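Local coordinates for protein cortical-lytic enzyme (Bacillus cereus, PDB 4S3J) that acts as an N-acetylglucosaminidase that degrades partially broken-down cortex peptidoglycan during spore germination, recognising its muramic acid delta-lactam residues, at residues 265-269 against 270-274; 300-303 against 304-308; 21-24 against 25-29. All coordinates share one frame; numbering follows the deposited sequence.

Contact 1: residues 265-269 against 270-274; sequences EAHDY and KAQGQ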
# COMPACT_ATOMS: atom_id res chain seq x y z
N GLU A 265 13.55 -8.43 -17.77
CA GLU A 265 14.08 -9.78 -17.67
C GLU A 265 14.80 -10.04 -16.36
O GLU A 265 14.70 -11.13 -15.82
CB GLU A 265 15.05 -10.09 -18.81
CG GLU A 265 14.44 -10.00 -20.20
CD GLU A 265 15.42 -10.44 -21.28
OE1 GLU A 265 16.42 -11.11 -20.95
OE2 GLU A 265 15.19 -10.10 -22.47
N ALA A 266 15.49 -9.04 -15.84
CA ALA A 266 16.32 -9.25 -14.67
C ALA A 266 15.52 -9.52 -13.41
O ALA A 266 16.09 -9.94 -12.41
CB ALA A 266 17.22 -8.05 -14.45
N HIS A 267 14.20 -9.28 -13.44
CA HIS A 267 13.35 -9.63 -12.31
C HIS A 267 12.69 -10.99 -12.57
O HIS A 267 11.59 -11.08 -13.13
CB HIS A 267 12.31 -8.55 -12.03
CG HIS A 267 12.85 -7.38 -11.28
ND1 HIS A 267 12.04 -6.41 -10.71
CD2 HIS A 267 14.12 -7.00 -11.00
CE1 HIS A 267 12.78 -5.51 -10.12
NE2 HIS A 267 14.06 -5.84 -10.28
N ASP A 268 13.39 -12.03 -12.15
CA ASP A 268 13.03 -13.41 -12.43
C ASP A 268 12.10 -13.92 -11.34
O ASP A 268 12.54 -14.34 -10.27
CB ASP A 268 14.31 -14.25 -12.53
CG ASP A 268 14.09 -15.66 -13.07
OD1 ASP A 268 12.99 -16.23 -12.91
OD2 ASP A 268 15.06 -16.19 -13.68
N TYR A 269 10.79 -13.85 -11.60
CA TYR A 269 9.79 -14.20 -10.61
C TYR A 269 10.01 -15.61 -10.05
O TYR A 269 10.08 -15.80 -8.83
CB TYR A 269 8.38 -14.11 -11.20
CG TYR A 269 7.67 -12.75 -11.09
CD1 TYR A 269 8.29 -11.57 -11.47
CD2 TYR A 269 6.35 -12.69 -10.67
CE1 TYR A 269 7.62 -10.35 -11.38
CE2 TYR A 269 5.68 -11.49 -10.58
CZ TYR A 269 6.31 -10.32 -10.94
OH TYR A 269 5.62 -9.13 -10.85
N LYS A 270 10.19 -16.59 -10.94
CA LYS A 270 10.30 -17.99 -10.54
C LYS A 270 11.55 -18.21 -9.70
O LYS A 270 11.51 -18.83 -8.65
CB LYS A 270 10.35 -18.89 -11.77
CG LYS A 270 10.22 -20.38 -11.49
CD LYS A 270 10.31 -21.17 -12.79
CE LYS A 270 9.06 -21.03 -13.65
NZ LYS A 270 9.22 -21.75 -14.94
N ALA A 271 12.69 -17.71 -10.18
CA ALA A 271 13.94 -17.90 -9.46
C ALA A 271 13.95 -17.21 -8.11
O ALA A 271 14.37 -17.79 -7.12
CB ALA A 271 15.12 -17.41 -10.31
N GLN A 272 13.52 -15.95 -8.06
CA GLN A 272 13.54 -15.23 -6.80
C GLN A 272 12.58 -15.88 -5.80
O GLN A 272 12.91 -16.02 -4.63
CB GLN A 272 13.20 -13.75 -7.01
CG GLN A 272 14.27 -12.98 -7.79
CD GLN A 272 14.20 -11.47 -7.62
OE1 GLN A 272 13.61 -10.97 -6.67
NE2 GLN A 272 14.78 -10.74 -8.57
N GLY A 273 11.42 -16.32 -6.29
CA GLY A 273 10.43 -16.95 -5.43
C GLY A 273 10.93 -18.20 -4.73
O GLY A 273 10.45 -18.58 -3.65
N GLN A 274 11.90 -18.85 -5.36
CA GLN A 274 12.50 -20.05 -4.81
C GLN A 274 13.55 -19.72 -3.73
O GLN A 274 13.88 -20.56 -2.90
CB GLN A 274 13.12 -20.87 -5.95
CG GLN A 274 13.41 -22.30 -5.59
CD GLN A 274 13.74 -23.15 -6.81
OE1 GLN A 274 13.33 -22.84 -7.92
NE2 GLN A 274 14.49 -24.22 -6.59
O HOH W 1 16.06 -12.12 -10.86

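Contact 2: residues 300-303 against 304-308; sequences GPVK and EVLQY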
# COMPACT_ATOMS: atom_id res chain seq x y z
N GLY A 300 -8.47 -4.56 -11.56
CA GLY A 300 -8.39 -5.62 -12.56
C GLY A 300 -6.96 -5.98 -12.89
O GLY A 300 -6.54 -7.14 -12.77
N PRO A 301 -6.17 -4.99 -13.34
CA PRO A 301 -4.76 -5.27 -13.62
C PRO A 301 -3.99 -5.74 -12.39
O PRO A 301 -3.12 -6.59 -12.52
CB PRO A 301 -4.24 -3.94 -14.14
CG PRO A 301 -5.43 -3.31 -14.77
CD PRO A 301 -6.58 -3.68 -13.88
N VAL A 302 -4.32 -5.23 -11.21
CA VAL A 302 -3.62 -5.69 -10.02
C VAL A 302 -3.89 -7.19 -9.79
O VAL A 302 -2.97 -7.96 -9.54
CB VAL A 302 -4.02 -4.87 -8.78
CG1 VAL A 302 -3.50 -5.51 -7.50
CG2 VAL A 302 -3.49 -3.44 -8.90
N LYS A 303 -5.15 -7.60 -9.94
CA LYS A 303 -5.52 -9.01 -9.82
C LYS A 303 -4.74 -9.85 -10.85
O LYS A 303 -4.26 -10.93 -10.52
CB LYS A 303 -7.03 -9.21 -10.00
CG LYS A 303 -7.48 -10.66 -10.00
CD LYS A 303 -8.98 -10.79 -9.96
CE LYS A 303 -9.39 -12.27 -9.98
NZ LYS A 303 -10.86 -12.39 -9.88
N GLU A 304 -4.60 -9.35 -12.08
CA GLU A 304 -3.85 -10.08 -13.12
C GLU A 304 -2.41 -10.33 -12.70
O GLU A 304 -1.84 -11.41 -12.93
CB GLU A 304 -3.86 -9.32 -14.44
CG GLU A 304 -5.22 -9.26 -15.13
CD GLU A 304 -5.15 -8.59 -16.49
OE1 GLU A 304 -4.09 -8.66 -17.15
OE2 GLU A 304 -6.16 -7.98 -16.90
N VAL A 305 -1.80 -9.31 -12.10
CA VAL A 305 -0.42 -9.43 -11.61
C VAL A 305 -0.34 -10.43 -10.46
O VAL A 305 0.57 -11.26 -10.44
CB VAL A 305 0.17 -8.05 -11.16
CG1 VAL A 305 1.52 -8.25 -10.48
CG2 VAL A 305 0.32 -7.11 -12.33
N LEU A 306 -1.26 -10.37 -9.51
CA LEU A 306 -1.24 -11.34 -8.42
C LEU A 306 -1.43 -12.77 -8.93
O LEU A 306 -0.79 -13.69 -8.42
CB LEU A 306 -2.31 -11.02 -7.37
CG LEU A 306 -2.09 -9.69 -6.66
CD1 LEU A 306 -3.24 -9.47 -5.67
CD2 LEU A 306 -0.75 -9.59 -5.95
N GLN A 307 -2.31 -12.95 -9.91
CA GLN A 307 -2.54 -14.28 -10.48
C GLN A 307 -1.29 -14.79 -11.19
O GLN A 307 -0.93 -15.96 -11.07
CB GLN A 307 -3.71 -14.27 -11.44
CG GLN A 307 -5.06 -14.05 -10.79
CD GLN A 307 -6.16 -13.93 -11.80
OE1 GLN A 307 -6.04 -13.22 -12.79
NE2 GLN A 307 -7.24 -14.66 -11.58
N TYR A 308 -0.62 -13.90 -11.93
CA TYR A 308 0.61 -14.31 -12.59
C TYR A 308 1.65 -14.65 -11.53
O TYR A 308 2.31 -15.68 -11.63
CB TYR A 308 1.16 -13.23 -13.52
CG TYR A 308 2.55 -13.59 -13.98
CD1 TYR A 308 2.76 -14.63 -14.87
CD2 TYR A 308 3.65 -12.95 -13.46
CE1 TYR A 308 4.04 -14.99 -15.27
CE2 TYR A 308 4.94 -13.29 -13.85
CZ TYR A 308 5.12 -14.32 -14.75
OH TYR A 308 6.40 -14.66 -15.13

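Contact 3: residues 21-24 against 25-29; sequences YGST and PDEIV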
# COMPACT_ATOMS: atom_id res chain seq x y z
N TYR A 21 -27.05 7.54 12.79
CA TYR A 21 -26.53 6.22 13.14
C TYR A 21 -26.35 6.03 14.66
O TYR A 21 -25.87 4.99 15.12
CB TYR A 21 -25.22 5.95 12.41
CG TYR A 21 -25.42 5.85 10.91
CD1 TYR A 21 -26.06 4.74 10.36
CD2 TYR A 21 -24.95 6.83 10.04
CE1 TYR A 21 -26.26 4.63 9.00
CE2 TYR A 21 -25.14 6.71 8.66
CZ TYR A 21 -25.79 5.61 8.15
OH TYR A 21 -25.99 5.50 6.79
N GLY A 22 -26.74 7.03 15.45
CA GLY A 22 -26.67 6.93 16.90
C GLY A 22 -25.26 6.93 17.48
O GLY A 22 -25.01 6.37 18.55
N SER A 23 -24.35 7.59 16.77
CA SER A 23 -22.95 7.74 17.16
C SER A 23 -22.69 9.12 17.75
O SER A 23 -23.64 9.78 18.22
CB SER A 23 -22.04 7.51 15.94
OG SER A 23 -20.67 7.40 16.33
N THR A 24 -21.42 9.50 17.89
CA THR A 24 -21.10 10.86 18.29
C THR A 24 -20.35 11.58 17.18
O THR A 24 -19.58 10.97 16.44
CB THR A 24 -20.24 10.89 19.57
OG1 THR A 24 -18.91 10.46 19.29
CG2 THR A 24 -20.83 10.02 20.66
N PRO A 25 -20.51 12.90 17.09
CA PRO A 25 -19.74 13.68 16.12
C PRO A 25 -18.24 13.54 16.35
O PRO A 25 -17.47 13.50 15.40
CB PRO A 25 -20.20 15.12 16.38
CG PRO A 25 -21.52 14.99 17.02
CD PRO A 25 -21.51 13.72 17.80
N ASP A 26 -17.85 13.51 17.62
CA ASP A 26 -16.44 13.45 17.97
C ASP A 26 -15.81 12.17 17.44
O ASP A 26 -14.69 12.19 16.96
CB ASP A 26 -16.26 13.54 19.49
CG ASP A 26 -16.40 14.96 20.03
OD1 ASP A 26 -16.44 15.92 19.24
OD2 ASP A 26 -16.45 15.10 21.27
N GLU A 27 -16.54 11.06 17.51
CA GLU A 27 -16.04 9.78 17.03
C GLU A 27 -15.82 9.77 15.51
O GLU A 27 -14.80 9.30 15.03
CB GLU A 27 -17.02 8.69 17.41
CG GLU A 27 -16.52 7.28 17.27
CD GLU A 27 -17.32 6.31 18.12
OE1 GLU A 27 -17.39 6.52 19.35
OE2 GLU A 27 -17.90 5.36 17.55
N ILE A 28 -16.77 10.32 14.77
CA ILE A 28 -16.64 10.42 13.32
C ILE A 28 -15.44 11.31 12.93
O ILE A 28 -14.67 10.97 12.03
CB ILE A 28 -17.92 10.97 12.70
CG1 ILE A 28 -19.07 9.97 12.94
CG2 ILE A 28 -17.74 11.23 11.19
CD1 ILE A 28 -20.43 10.43 12.43
N VAL A 29 -15.29 12.43 13.63
CA VAL A 29 -14.18 13.32 13.35
C VAL A 29 -12.84 12.60 13.63
O VAL A 29 -11.94 12.65 12.81
CB VAL A 29 -14.27 14.62 14.21
CG1 VAL A 29 -12.98 15.40 14.16
CG2 VAL A 29 -15.44 15.49 13.73

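Contact 1: residues 265-269 against 270-274
Asp268 swings its carboxylate forward to Ala271 because its CG stands opposite the backbone N, beside the carbonyl carbon (chi1 -169°), while Gln272, with CG opposite its own carbonyl carbon (chi1 -67°) and the rest of the chain extended, reaches back along the loop toward Ala266 and His267. The carboxylate caps the helix: Ala271 N donates to Asp268 OD1 at 3.1 Å along a nearly straight N-H (170°), meeting the oxygen from well above the carboxylate plane. The same group lies against the methyl of Ala271, with Asp268 CG 3.4 Å from Ala271 CB. OD2 is held outside the turn by a salt bridge to Arg227 and a hydrogen bond from Asn231, so both carboxylate oxygens are engaged and the cap is tied to helix 227-240. Asp268 is thus the N-cap of helix 269-275, in the glycosyl hydrolase family 18 TIM barrel. The first turn follows with Gln272 N to Asp268 O at 2.9 Å and Gly273 N to Tyr269 O at 2.9 Å. Gln272 CG rests 3.3 Å from Asp268 O, and its amide is gripped at both ends: Gln272 OE1 is hydrogen-bonded to Thr249 OG1, and NE2 donates to a water at 3.0 Å. That water donates a hydrogen bond to Ala266 O at 2.7 Å and accepts one from Asp268 N, bridging the loop to the buried amide. His267 has both ring nitrogens fixed by backbone, ND1 with Val252 N and NE2 with Phe219 O, and its side chain lies about 4 Å from that of Glu220, the probable proton donor. The phenol OH of Tyr269 hydrogen-bonds Val252 O, and His267 O lies in the plane of the ring at its edge.

Contact 2: residues 300-303 against 304-308
Gly300 to Gln307 run through successive turns of one regular alpha-helix, joined by four i to i+4 backbone bonds. Helix 299-312 links strand 278-281 to strand 318-330 in a beta-alpha-beta unit of the TIM barrel. Glu304 N reaches Gly300 O at 3.0 Å, and Val305 N reaches Pro301 O at 3.1 Å. Leu306 N to Val302 O and Gln307 N to Lys303 O continue the series at 3.0 and 2.9 Å.

The side chains divide between an inner and an outer side. Val302 and Leu306, one turn apart, touch loosely through Val302 CG1 and Leu306 CD1 at 4.4 Å; both lie against Met320 of strand 318-330 and Leu396 of helix 387-400, so this side is buried between the outside of the barrel strands and helix 387-400. Val305 is also buried, its CG2 lying over Pro301 O and its side chain reaching Thr283. Glu304 is exposed, yet its CG passes back over Gly300 O at 3.4 Å.

Lys303 and Gln307 meet obliquely; Lys303 also lies against Leu396 and Gln400 of helix 387-400, while Gln307 is exposed. Lys303 is extended throughout, with CG opposite the backbone N (chi1 175°), and its aliphatic chain runs past the amide of Gln307. Gln307 CG packs 3.2 Å from Lys303 O, and farther out its NE2 sits 3.6 Å from Lys303 CE.

Contact 3: residues 21-24 against 25-29
Thr24 holds the tight part of this turn, its hydroxyl oxygen OG1 accepting from Glu27 N at 3.0 Å with an N-H...O angle of 151°. A first torsion of 72° sets OG1 between the backbone N and the carbonyl carbon, and from there it reaches forward over the opening turn of the helix. Glu27 crosses the threonine side chain at about a right angle, and Glu27 CB lies 3.2 Å from Thr24 OG1. The carbonyl of Thr24 adds less: it receives Ile28 N at 3.3 Å and Glu27 N at 3.2 Å, both weak, the latter strongly bent. Glu27 N is therefore shared between the hydroxyl and the carbonyl. Ile28 CG1 lies 3.7 Å from the same Thr24 O, and beyond it the side chain packs against Val14 and Leu17 of helix 14-21, while Pro25 leans on Tyr15 and Ala18.

The surface side is looser. Ser23 OG and Glu27 OE2 come no closer than 3.7 Å, and Asp26 is exposed, its CB 4.1 Å from Thr24 OG1. Glu27 instead touches Asn49 of strand 45-49.

Before this turn, Gly22 leaves the preceding helix with positive phi. The short connection, closed by a threonine N-cap with proline at the first helical position, joins the two helices of a LysM domain, in which they pack on a two-stranded antiparallel sheet.

Overall arrangement
Along the chain contact 3 comes first, in the N-terminal LysM domain, followed by contact 1 and then contact 2 in the glycosyl hydrolase family 18 barrel. Contacts 1 and 2 have centres about 17 Å apart and belong to helices 269-275 and 299-312, with strand 278-281 between them in sequence. They meet directly: the Tyr269 and Tyr308 rings pack with planes at about 50°, CD2 of Tyr269 lying 3.5 Å from CE2 of Tyr308. Contact 3 is remote, its centre about 49 Å from that of contact 1 and 38 Å from that of contact 2. This separation places a probable peptidoglycan-binding module apart from the catalytic barrel.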